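Local coordinates for protein dihydropteroate synthase (Clostridioides difficile, PDB 6PZ2) that probably catalyses the folate-pathway condensation of a pterin diphosphate with p-aminobenzoate to give dihydropteroate, and binds pteroic acid in its barrel pocket, at residues D131-Y145 with K170-K184. Residues are numbered along the deposited sequence; the frame is centred on the assembly and turned at random.
Sequences DAEVCIMHNQDGTNY and KKEKIVLDPGVGFGK. With PT1 (pteroic acid), chain K; SO4 (sulfate ion), chain I.
Lys173 lies across the start of the neighbouring strand: its CB packs against Ala132 O, and a bend at its second torsion (chi2 -61°) carries NZ back to Asp131 O at 3.2 Å, which it meets from above the carbonyl plane. The same ammonium donates to a sulfate ion, probably from the crystallisation liquor, at 2.6 Å from NZ to O2, while Glu133 OE1, on a side chain crossing that of Lys173 at about a right angle, adds a long salt bridge to NZ. From there strands 133-137 and 174-177 run parallel, their axes 24° apart, held by five alternating backbone bonds from Val134 N to Lys173 O through to His138 N to Asp177 O. Helix 149-166 connects them, making a beta-alpha-beta unit of the TIM barrel of pterin-binding enzymes. At the C-terminal ends of these strands the pteroic acid pocket opens. Met137 SD makes an oblique Met-aromatic contact, 4.1 Å from the Phe182 ring centroid. Beside them Asp177 OD2 accepts from N11 of the pterin at 2.9 Å, and OD1 closes an Asx turn with Gly179 N. In the loops beyond the strands, Lys184 NZ donates to His138 ND1 at 2.7 Å, nearly in the imidazole plane, and to the carbonyls of Pro178, Gly179 and Phe182. Gly183, whose positive phi (68°) suits glycine, brings CA to 3.3 Å from Gln140 O, and Tyr145 OH donates to Gly183 O at 2.6 Å, the acceptor lying at the tyrosine ring's edge.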
ATOM      1  N   ASP A 131     -25.693  22.831  11.163  1.00 39.04           N
ATOM      2  CA  ASP A 131     -24.519  23.204  10.406  1.00 41.94           C
ATOM      3  C   ASP A 131     -23.476  22.097  10.483  1.00 38.84           C
ATOM      4  O   ASP A 131     -22.290  22.357  10.658  1.00 35.83           O
ATOM      5  CB  ASP A 131     -23.864  24.463  10.970  1.00 48.75           C
ATOM      6  CG  ASP A 131     -24.368  25.691  10.250  1.00 57.28           C
ATOM      7  OD1 ASP A 131     -23.986  25.899   9.061  1.00 72.62           O
ATOM      8  OD2 ASP A 131     -25.178  26.374  10.872  1.00 54.05           O
ATOM      9  N   ALA A 132     -23.921  20.862  10.368  1.00 38.36           N
ATOM     10  CA  ALA A 132     -22.979  19.760  10.545  1.00 34.59           C
ATOM     11  C   ALA A 132     -22.245  19.469   9.225  1.00 36.34           C
ATOM     12  O   ALA A 132     -22.689  19.824   8.120  1.00 31.18           O
ATOM     13  CB  ALA A 132     -23.749  18.551  10.994  1.00 38.30           C
ATOM     14  N   GLU A 133     -21.144  18.734   9.349  1.00 37.22           N
ATOM     15  CA  GLU A 133     -20.526  18.092   8.207  1.00 34.86           C
ATOM     16  C   GLU A 133     -21.278  16.787   7.982  1.00 30.23           C
ATOM     17  O   GLU A 133     -21.821  16.245   8.937  1.00 30.17           O
ATOM     18  CB  GLU A 133     -19.055  17.821   8.480  1.00 41.65           C
ATOM     19  CG  GLU A 133     -18.505  18.868   9.405  1.00 53.33           C
ATOM     20  CD  GLU A 133     -17.291  19.537   8.831  1.00 57.41           C
ATOM     21  OE1 GLU A 133     -17.467  20.562   8.155  1.00 67.96           O
ATOM     22  OE2 GLU A 133     -16.208  18.972   9.031  1.00 66.16           O
ATOM     23  N   VAL A 134     -21.327  16.364   6.732  1.00 28.55           N
ATOM     24  CA  VAL A 134     -21.939  15.094   6.413  1.00 29.96           C
ATOM     25  C   VAL A 134     -21.081  14.342   5.385  1.00 30.79           C
ATOM     26  O   VAL A 134     -20.568  14.899   4.406  1.00 31.84           O
ATOM     27  CB  VAL A 134     -23.385  15.288   5.925  1.00 31.25           C
ATOM     28  CG1 VAL A 134     -23.496  16.287   4.791  1.00 32.92           C
ATOM     29  CG2 VAL A 134     -24.050  13.975   5.526  1.00 31.82           C
ATOM     30  N   CYS A 135     -21.000  13.039   5.612  1.00 30.41           N
ATOM     31  CA  CYS A 135     -20.537  12.134   4.628  1.00 30.68           C
ATOM     32  C   CYS A 135     -21.749  11.472   3.981  1.00 29.14           C
ATOM     33  O   CYS A 135     -22.473  10.720   4.618  1.00 28.03           O
ATOM     34  CB  CYS A 135     -19.606  11.078   5.217  1.00 33.59           C
ATOM     35  SG  CYS A 135     -19.011   9.873   3.996  1.00 34.20           S
ATOM     36  N   ILE A 136     -21.848  11.684   2.681  1.00 30.36           N
ATOM     37  CA  ILE A 136     -22.891  11.103   1.868  1.00 28.87           C
ATOM     38  C   ILE A 136     -22.318   9.889   1.149  1.00 28.16           C
ATOM     39  O   ILE A 136     -21.553  10.025   0.208  1.00 29.84           O
ATOM     40  CB  ILE A 136     -23.413  12.105   0.824  1.00 27.89           C
ATOM     41  CG1 ILE A 136     -23.962  13.369   1.481  1.00 31.11           C
ATOM     42  CG2 ILE A 136     -24.437  11.440  -0.086  1.00 29.22           C
ATOM     43  CD1 ILE A 136     -24.494  14.387   0.486  1.00 34.86           C
ATOM     44  N   MET A 137     -22.767   8.727   1.556  1.00 26.55           N
ATOM     45  CA  MET A 137     -22.252   7.518   1.028  1.00 28.65           C
ATOM     46  C   MET A 137     -23.258   6.908   0.046  1.00 31.65           C
ATOM     47  O   MET A 137     -24.439   6.913   0.322  1.00 29.13           O
ATOM     48  CB  MET A 137     -21.979   6.516   2.150  1.00 30.56           C
ATOM     49  CG  MET A 137     -21.125   5.347   1.697  1.00 30.28           C
ATOM     50  SD  MET A 137     -21.072   3.954   2.819  1.00 30.10           S
ATOM     51  CE  MET A 137     -22.545   3.068   2.302  1.00 28.36           C
ATOM     52  N   HIS A 138     -22.757   6.387  -1.066  1.00 29.52           N
ATOM     53  CA  HIS A 138     -23.565   5.693  -2.054  1.00 28.80           C
ATOM     54  C   HIS A 138     -23.993   4.339  -1.493  1.00 28.29           C
ATOM     55  O   HIS A 138     -23.154   3.594  -0.987  1.00 28.91           O
ATOM     56  CB  HIS A 138     -22.801   5.481  -3.372  1.00 31.91           C
ATOM     57  CG  HIS A 138     -23.569   4.627  -4.327  1.00 30.80           C
ATOM     58  ND1 HIS A 138     -23.365   3.264  -4.452  1.00 28.34           N
ATOM     59  CD2 HIS A 138     -24.607   4.936  -5.133  1.00 30.33           C
ATOM     60  CE1 HIS A 138     -24.227   2.781  -5.325  1.00 31.56           C
ATOM     61  NE2 HIS A 138     -25.002   3.788  -5.758  1.00 28.58           N
ATOM     62  N   ASN A 139     -25.254   3.954  -1.679  1.00 28.10           N
ATOM     63  CA  ASN A 139     -25.719   2.645  -1.194  1.00 26.86           C
ATOM     64  C   ASN A 139     -26.972   2.274  -1.981  1.00 26.80           C
ATOM     65  O   ASN A 139     -27.647   3.164  -2.431  1.00 27.56           O
ATOM     66  CB  ASN A 139     -26.090   2.726   0.294  1.00 28.94           C
ATOM     67  CG  ASN A 139     -26.276   1.401   0.997  1.00 31.20           C
ATOM     68  OD1 ASN A 139     -26.297   0.333   0.377  1.00 28.48           O
ATOM     69  ND2 ASN A 139     -26.346   1.464   2.316  1.00 29.43           N
ATOM     70  N   GLN A 140     -27.275   0.994  -2.122  1.00 28.77           N
ATOM     71  CA  GLN A 140     -28.526   0.574  -2.709  1.00 29.13           C
ATOM     72  C   GLN A 140     -28.753  -0.877  -2.288  1.00 34.04           C
ATOM     73  O   GLN A 140     -27.813  -1.567  -1.821  1.00 32.65           O
ATOM     74  CB  GLN A 140     -28.529   0.698  -4.234  1.00 33.71           C
ATOM     75  CG  GLN A 140     -27.628  -0.319  -4.945  1.00 37.72           C
ATOM     76  CD  GLN A 140     -27.738  -0.343  -6.451  1.00 34.50           C
ATOM     77  OE1 GLN A 140     -27.992   0.680  -7.086  1.00 32.18           O
ATOM     78  NE2 GLN A 140     -27.534  -1.525  -7.023  1.00 36.72           N
ATOM     79  N   ASP A 141     -29.972  -1.360  -2.471  1.00 33.26           N
ATOM     80  CA  ASP A 141     -30.135  -2.799  -2.232  1.00 38.74           C
ATOM     81  C   ASP A 141     -29.923  -3.577  -3.525  1.00 37.58           C
ATOM     82  O   ASP A 141     -30.357  -3.154  -4.586  1.00 38.97           O
ATOM     83  CB  ASP A 141     -31.494  -3.172  -1.645  1.00 45.82           C
ATOM     84  CG  ASP A 141     -31.625  -2.747  -0.196  1.00 47.38           C
ATOM     85  OD1 ASP A 141     -30.587  -2.578   0.504  1.00 52.69           O
ATOM     86  OD2 ASP A 141     -32.761  -2.483   0.186  1.00 54.01           O
ATOM     87  N   GLY A 142     -29.266  -4.726  -3.373  1.00 41.70           N
ATOM     88  CA  GLY A 142     -28.840  -5.539  -4.483  1.00 42.38           C
ATOM     89  C   GLY A 142     -27.780  -4.853  -5.330  1.00 43.36           C
ATOM     90  O   GLY A 142     -27.336  -3.711  -5.071  1.00 36.27           O
ATOM     91  N   THR A 143     -27.455  -5.560  -6.405  1.00 41.32           N
ATOM     92  CA  THR A 143     -26.262  -5.270  -7.185  1.00 47.05           C
ATOM     93  C   THR A 143     -26.604  -4.993  -8.653  1.00 47.28           C
ATOM     94  O   THR A 143     -25.735  -5.168  -9.504  1.00 49.06           O
ATOM     95  CB  THR A 143     -25.261  -6.425  -7.072  1.00 46.82           C
ATOM     96  OG1 THR A 143     -25.900  -7.579  -7.619  1.00 47.07           O
ATOM     97  CG2 THR A 143     -24.828  -6.687  -5.644  1.00 49.27           C
ATOM     98  N   ASN A 144     -27.799  -4.492  -8.956  1.00 49.25           N
ATOM     99  CA  ASN A 144     -28.147  -4.253 -10.352  1.00 44.66           C
ATOM    100  C   ASN A 144     -27.949  -2.774 -10.690  1.00 40.17           C
ATOM    101  O   ASN A 144     -28.296  -1.878  -9.948  1.00 38.48           O
ATOM    102  CB  ASN A 144     -29.558  -4.712 -10.721  1.00 51.01           C
ATOM    103  CG  ASN A 144     -29.830  -4.432 -12.186  1.00 61.24           C
ATOM    104  OD1 ASN A 144     -30.426  -3.409 -12.526  1.00 60.46           O
ATOM    105  ND2 ASN A 144     -29.295  -5.267 -13.067  1.00 56.14           N
ATOM    106  N   TYR A 145     -27.331  -2.533 -11.836  1.00 39.28           N
ATOM    107  CA  TYR A 145     -27.075  -1.187 -12.322  1.00 42.49           C
ATOM    108  C   TYR A 145     -27.416  -1.166 -13.818  1.00 46.78           C
ATOM    109  O   TYR A 145     -26.801  -1.895 -14.563  1.00 50.45           O
ATOM    110  CB  TYR A 145     -25.603  -0.810 -12.106  1.00 40.50           C
ATOM    111  CG  TYR A 145     -25.233  -0.620 -10.660  1.00 38.87           C
ATOM    112  CD1 TYR A 145     -25.298   0.630 -10.069  1.00 41.17           C
ATOM    113  CD2 TYR A 145     -24.869  -1.699  -9.875  1.00 39.14           C
ATOM    114  CE1 TYR A 145     -24.999   0.818  -8.731  1.00 40.27           C
ATOM    115  CE2 TYR A 145     -24.571  -1.529  -8.537  1.00 41.28           C
ATOM    116  CZ  TYR A 145     -24.637  -0.270  -7.968  1.00 37.83           C
ATOM    117  OH  TYR A 145     -24.391  -0.119  -6.640  1.00 33.81           O
ATOM    118  N   LYS A 170     -24.386  23.811   3.615  1.00 38.73           N
ATOM    119  CA  LYS A 170     -23.361  24.412   2.750  1.00 43.05           C
ATOM    120  C   LYS A 170     -22.555  23.333   1.998  1.00 44.65           C
ATOM    121  O   LYS A 170     -22.273  22.231   2.496  1.00 38.01           O
ATOM    122  CB  LYS A 170     -22.477  25.321   3.606  1.00 49.10           C
ATOM    123  CG  LYS A 170     -23.165  26.615   4.012  1.00 52.91           C
ATOM    124  CD  LYS A 170     -22.358  27.463   4.952  1.00 66.89           C
ATOM    125  CE  LYS A 170     -22.379  26.927   6.367  1.00 83.02           C
ATOM    126  NZ  LYS A 170     -21.415  27.652   7.227  1.00 86.88           N
ATOM    127  N   LYS A 171     -22.160  23.666   0.777  1.00 43.31           N
ATOM    128  CA  LYS A 171     -21.383  22.775  -0.092  1.00 42.57           C
ATOM    129  C   LYS A 171     -20.082  22.352   0.591  1.00 36.41           C
ATOM    130  O   LYS A 171     -19.684  21.215   0.486  1.00 33.54           O
ATOM    131  CB  LYS A 171     -21.077  23.456  -1.426  1.00 47.71           C
ATOM    132  CG  LYS A 171     -22.144  23.220  -2.484  1.00 55.09           C
ATOM    133  CD  LYS A 171     -22.049  24.123  -3.697  1.00 63.05           C
ATOM    134  CE  LYS A 171     -23.102  23.759  -4.726  1.00 74.37           C
ATOM    135  NZ  LYS A 171     -22.935  24.524  -5.985  1.00 84.83           N
ATOM    136  N   GLU A 172     -19.478  23.233   1.366  1.00 36.02           N
ATOM    137  CA  GLU A 172     -18.203  22.941   1.968  1.00 37.63           C
ATOM    138  C   GLU A 172     -18.371  21.903   3.087  1.00 40.74           C
ATOM    139  O   GLU A 172     -17.381  21.474   3.658  1.00 35.79           O
ATOM    140  CB  GLU A 172     -17.608  24.229   2.529  1.00 42.40           C
ATOM    141  CG  GLU A 172     -18.237  24.585   3.856  1.00 58.65           C
ATOM    142  CD  GLU A 172     -18.152  26.054   4.215  1.00 70.67           C
ATOM    143  OE1 GLU A 172     -18.685  26.872   3.439  1.00 81.03           O
ATOM    144  OE2 GLU A 172     -17.560  26.362   5.266  1.00 75.12           O
ATOM    145  N   LYS A 173     -19.593  21.499   3.432  1.00 36.59           N
ATOM    146  CA  LYS A 173     -19.758  20.597   4.553  1.00 34.95           C
ATOM    147  C   LYS A 173     -19.843  19.155   4.059  1.00 30.46           C
ATOM    148  O   LYS A 173     -19.975  18.253   4.885  1.00 31.22           O
ATOM    149  CB  LYS A 173     -21.071  20.852   5.296  1.00 37.37           C
ATOM    150  CG  LYS A 173     -21.159  22.196   5.984  1.00 41.42           C
ATOM    151  CD  LYS A 173     -20.093  22.374   7.029  1.00 38.72           C
ATOM    152  CE  LYS A 173     -20.345  23.642   7.802  1.00 41.74           C
ATOM    153  NZ  LYS A 173     -19.740  23.539   9.141  1.00 50.58           N
ATOM    154  N   ILE A 174     -19.882  18.981   2.752  1.00 28.62           N
ATOM    155  CA  ILE A 174     -20.157  17.663   2.198  1.00 32.30           C
ATOM    156  C   ILE A 174     -18.856  16.937   1.810  1.00 32.30           C
ATOM    157  O   ILE A 174     -17.908  17.529   1.274  1.00 37.24           O
ATOM    158  CB  ILE A 174     -21.107  17.765   0.999  1.00 29.67           C
ATOM    159  CG1 ILE A 174     -22.470  18.290   1.455  1.00 32.29           C
ATOM    160  CG2 ILE A 174     -21.230  16.428   0.273  1.00 29.60           C
ATOM    161  CD1 ILE A 174     -23.361  18.698   0.308  1.00 33.08           C
ATOM    162  N   VAL A 175     -18.871  15.653   2.135  1.00 28.89           N
ATOM    163  CA  VAL A 175     -17.878  14.667   1.800  1.00 29.04           C
ATOM    164  C   VAL A 175     -18.621  13.527   1.100  1.00 27.60           C
ATOM    165  O   VAL A 175     -19.664  13.133   1.605  1.00 28.94           O
ATOM    166  CB  VAL A 175     -17.166  14.175   3.075  1.00 28.64           C
ATOM    167  CG1 VAL A 175     -16.205  13.039   2.777  1.00 37.79           C
ATOM    168  CG2 VAL A 175     -16.406  15.287   3.780  1.00 33.23           C
ATOM    169  N   LEU A 176     -18.083  12.971   0.012  1.00 28.10           N
ATOM    170  CA  LEU A 176     -18.708  11.839  -0.680  1.00 29.25           C
ATOM    171  C   LEU A 176     -17.884  10.554  -0.515  1.00 32.64           C
ATOM    172  O   LEU A 176     -16.657  10.573  -0.448  1.00 31.63           O
ATOM    173  CB  LEU A 176     -18.842  12.160  -2.171  1.00 31.47           C
ATOM    174  CG  LEU A 176     -19.419  13.525  -2.542  1.00 33.49           C
ATOM    175  CD1 LEU A 176     -19.410  13.701  -4.055  1.00 31.36           C
ATOM    176  CD2 LEU A 176     -20.831  13.696  -2.006  1.00 32.36           C
ATOM    177  N   ASP A 177     -18.579   9.424  -0.562  1.00 25.69           N
ATOM    178  CA  ASP A 177     -17.996   8.146  -0.345  1.00 26.91           C
ATOM    179  C   ASP A 177     -18.719   7.147  -1.252  1.00 31.26           C
ATOM    180  O   ASP A 177     -19.945   7.104  -1.228  1.00 29.67           O
ATOM    181  CB  ASP A 177     -18.135   7.729   1.120  1.00 28.16           C
ATOM    182  CG  ASP A 177     -17.616   6.347   1.475  1.00 26.58           C
ATOM    183  OD1 ASP A 177     -17.488   5.510   0.555  1.00 29.17           O
ATOM    184  OD2 ASP A 177     -17.372   6.113   2.681  1.00 32.15           O
ATOM    185  N   PRO A 178     -17.966   6.344  -2.016  1.00 31.48           N
ATOM    186  CA  PRO A 178     -18.577   5.496  -3.033  1.00 28.97           C
ATOM    187  C   PRO A 178     -19.204   4.222  -2.471  1.00 29.29           C
ATOM    188  O   PRO A 178     -19.866   3.472  -3.219  1.00 30.17           O
ATOM    189  CB  PRO A 178     -17.408   5.101  -3.940  1.00 30.17           C
ATOM    190  CG  PRO A 178     -16.272   5.051  -2.957  1.00 30.63           C
ATOM    191  CD  PRO A 178     -16.507   6.306  -2.140  1.00 32.20           C
ATOM    192  N   GLY A 179     -18.952   3.938  -1.204  1.00 30.37           N
ATOM    193  CA  GLY A 179     -19.713   2.865  -0.558  1.00 28.74           C
ATOM    194  C   GLY A 179     -19.246   1.494  -1.000  1.00 31.43           C
ATOM    195  O   GLY A 179     -20.033   0.641  -1.415  1.00 28.64           O
ATOM    196  N   VAL A 180     -17.957   1.243  -0.805  1.00 31.98           N
ATOM    197  CA  VAL A 180     -17.417  -0.081  -1.127  1.00 32.13           C
ATOM    198  C   VAL A 180     -18.134  -1.114  -0.254  1.00 28.75           C
ATOM    199  O   VAL A 180     -18.200  -0.979   0.944  1.00 27.58           O
ATOM    200  CB  VAL A 180     -15.883  -0.159  -0.955  1.00 31.03           C
ATOM    201  CG1 VAL A 180     -15.345  -1.576  -1.129  1.00 32.53           C
ATOM    202  CG2 VAL A 180     -15.166   0.781  -1.917  1.00 30.69           C
ATOM    203  N   GLY A 181     -18.616  -2.185  -0.867  1.00 31.71           N
ATOM    204  CA  GLY A 181     -19.244  -3.226  -0.097  1.00 32.54           C
ATOM    205  C   GLY A 181     -20.752  -3.050   0.044  1.00 32.49           C
ATOM    206  O   GLY A 181     -21.408  -3.913   0.649  1.00 34.15           O
ATOM    207  N   PHE A 182     -21.316  -1.988  -0.509  1.00 30.87           N
ATOM    208  CA  PHE A 182     -22.737  -1.702  -0.330  1.00 30.57           C
ATOM    209  C   PHE A 182     -23.418  -1.666  -1.693  1.00 30.89           C
ATOM    210  O   PHE A 182     -23.095  -0.818  -2.540  1.00 30.89           O
ATOM    211  CB  PHE A 182     -22.952  -0.338   0.324  1.00 31.54           C
ATOM    212  CG  PHE A 182     -22.509  -0.184   1.757  1.00 34.14           C
ATOM    213  CD1 PHE A 182     -21.247   0.309   2.053  1.00 28.76           C
ATOM    214  CD2 PHE A 182     -23.386  -0.424   2.805  1.00 31.58           C
ATOM    215  CE1 PHE A 182     -20.858   0.514   3.370  1.00 33.06           C
ATOM    216  CE2 PHE A 182     -22.989  -0.239   4.121  1.00 32.92           C
ATOM    217  CZ  PHE A 182     -21.729   0.252   4.402  1.00 32.64           C
ATOM    218  N   GLY A 183     -24.320  -2.611  -1.937  1.00 28.13           N
ATOM    219  CA  GLY A 183     -25.007  -2.608  -3.221  1.00 28.12           C
ATOM    220  C   GLY A 183     -24.106  -2.930  -4.401  1.00 30.13           C
ATOM    221  O   GLY A 183     -24.350  -2.485  -5.538  1.00 34.10           O
ATOM    222  N   LYS A 184     -23.081  -3.726  -4.136  1.00 33.20           N
ATOM    223  CA  LYS A 184     -22.011  -3.963  -5.086  1.00 32.59           C
ATOM    224  C   LYS A 184     -21.419  -5.336  -4.805  1.00 29.84           C
ATOM    225  O   LYS A 184     -21.059  -5.622  -3.683  1.00 36.58           O
ATOM    226  CB  LYS A 184     -20.901  -2.916  -4.988  1.00 30.60           C
ATOM    227  CG  LYS A 184     -21.352  -1.486  -5.259  1.00 31.58           C
ATOM    228  CD  LYS A 184     -20.272  -0.467  -4.890  1.00 29.84           C
ATOM    229  CE  LYS A 184     -20.751   0.962  -4.941  1.00 28.62           C
ATOM    230  NZ  LYS A 184     -21.582   1.297  -3.757  1.00 31.94           N
TER
HETATM  231  C2  PT1 K 310     -17.878   2.952   4.578  1.00 26.79           C
HETATM  232  C3  PT1 K 310     -18.461   2.253   5.711  1.00 29.36           C
HETATM  233  C5  PT1 K 310     -19.096   3.130   6.696  1.00 27.84           C
HETATM  234  N6  PT1 K 310     -18.430   0.909   5.909  1.00 31.44           N
HETATM  235  C7  PT1 K 310     -18.583   5.021   5.399  1.00 32.60           C
HETATM  236  N9  PT1 K 310     -19.138   4.443   6.472  1.00 31.81           N
HETATM  237  C10 PT1 K 310     -19.017   0.374   6.991  1.00 29.42           C
HETATM  238  N11 PT1 K 310     -18.621   6.356   5.233  1.00 31.28           N
HETATM  239  C12 PT1 K 310     -19.663   1.204   7.916  1.00 29.46           C
HETATM  240  C21 PT1 K 310     -18.229  -6.562   3.545  1.00 35.54           C
HETATM  241  O22 PT1 K 310     -18.484  -6.717   2.341  1.00 40.08           O
HETATM  242  O1  PT1 K 310     -17.257   2.282   3.596  1.00 32.81           O
HETATM  243  N4  PT1 K 310     -17.981   4.290   4.445  1.00 33.57           N
HETATM  244  N8  PT1 K 310     -19.657   2.550   7.778  1.00 31.94           N
HETATM  245  C13 PT1 K 310     -19.005  -1.129   7.176  1.00 32.92           C
HETATM  246  N14 PT1 K 310     -19.705  -1.725   6.044  1.00 29.63           N
HETATM  247  C15 PT1 K 310     -19.359  -2.917   5.511  1.00 31.22           C
HETATM  248  C16 PT1 K 310     -18.506  -3.817   6.160  1.00 30.57           C
HETATM  249  C17 PT1 K 310     -19.826  -3.222   4.239  1.00 31.53           C
HETATM  250  C18 PT1 K 310     -18.173  -5.016   5.533  1.00 34.52           C
HETATM  251  C19 PT1 K 310     -19.490  -4.416   3.608  1.00 31.87           C
HETATM  252  C20 PT1 K 310     -18.652  -5.309   4.255  1.00 34.78           C
HETATM  253  O23 PT1 K 310     -17.573  -7.419   4.140  1.00 33.18           O
HETATM  254  S   SO4 I 308     -20.311  26.975  10.443  1.00119.04           S
HETATM  255  O1  SO4 I 308     -21.182  27.569  11.487  1.00109.17           O
HETATM  256  O2  SO4 I 308     -20.884  25.667  10.054  1.00129.94           O
HETATM  257  O3  SO4 I 308     -18.922  26.839  10.968  1.00110.74           O
HETATM  258  O4  SO4 I 308     -20.331  27.801   9.215  1.00101.71           O
HETATM  259  O   HOH W   1     -24.443  23.878   6.306  1.00 46.10           O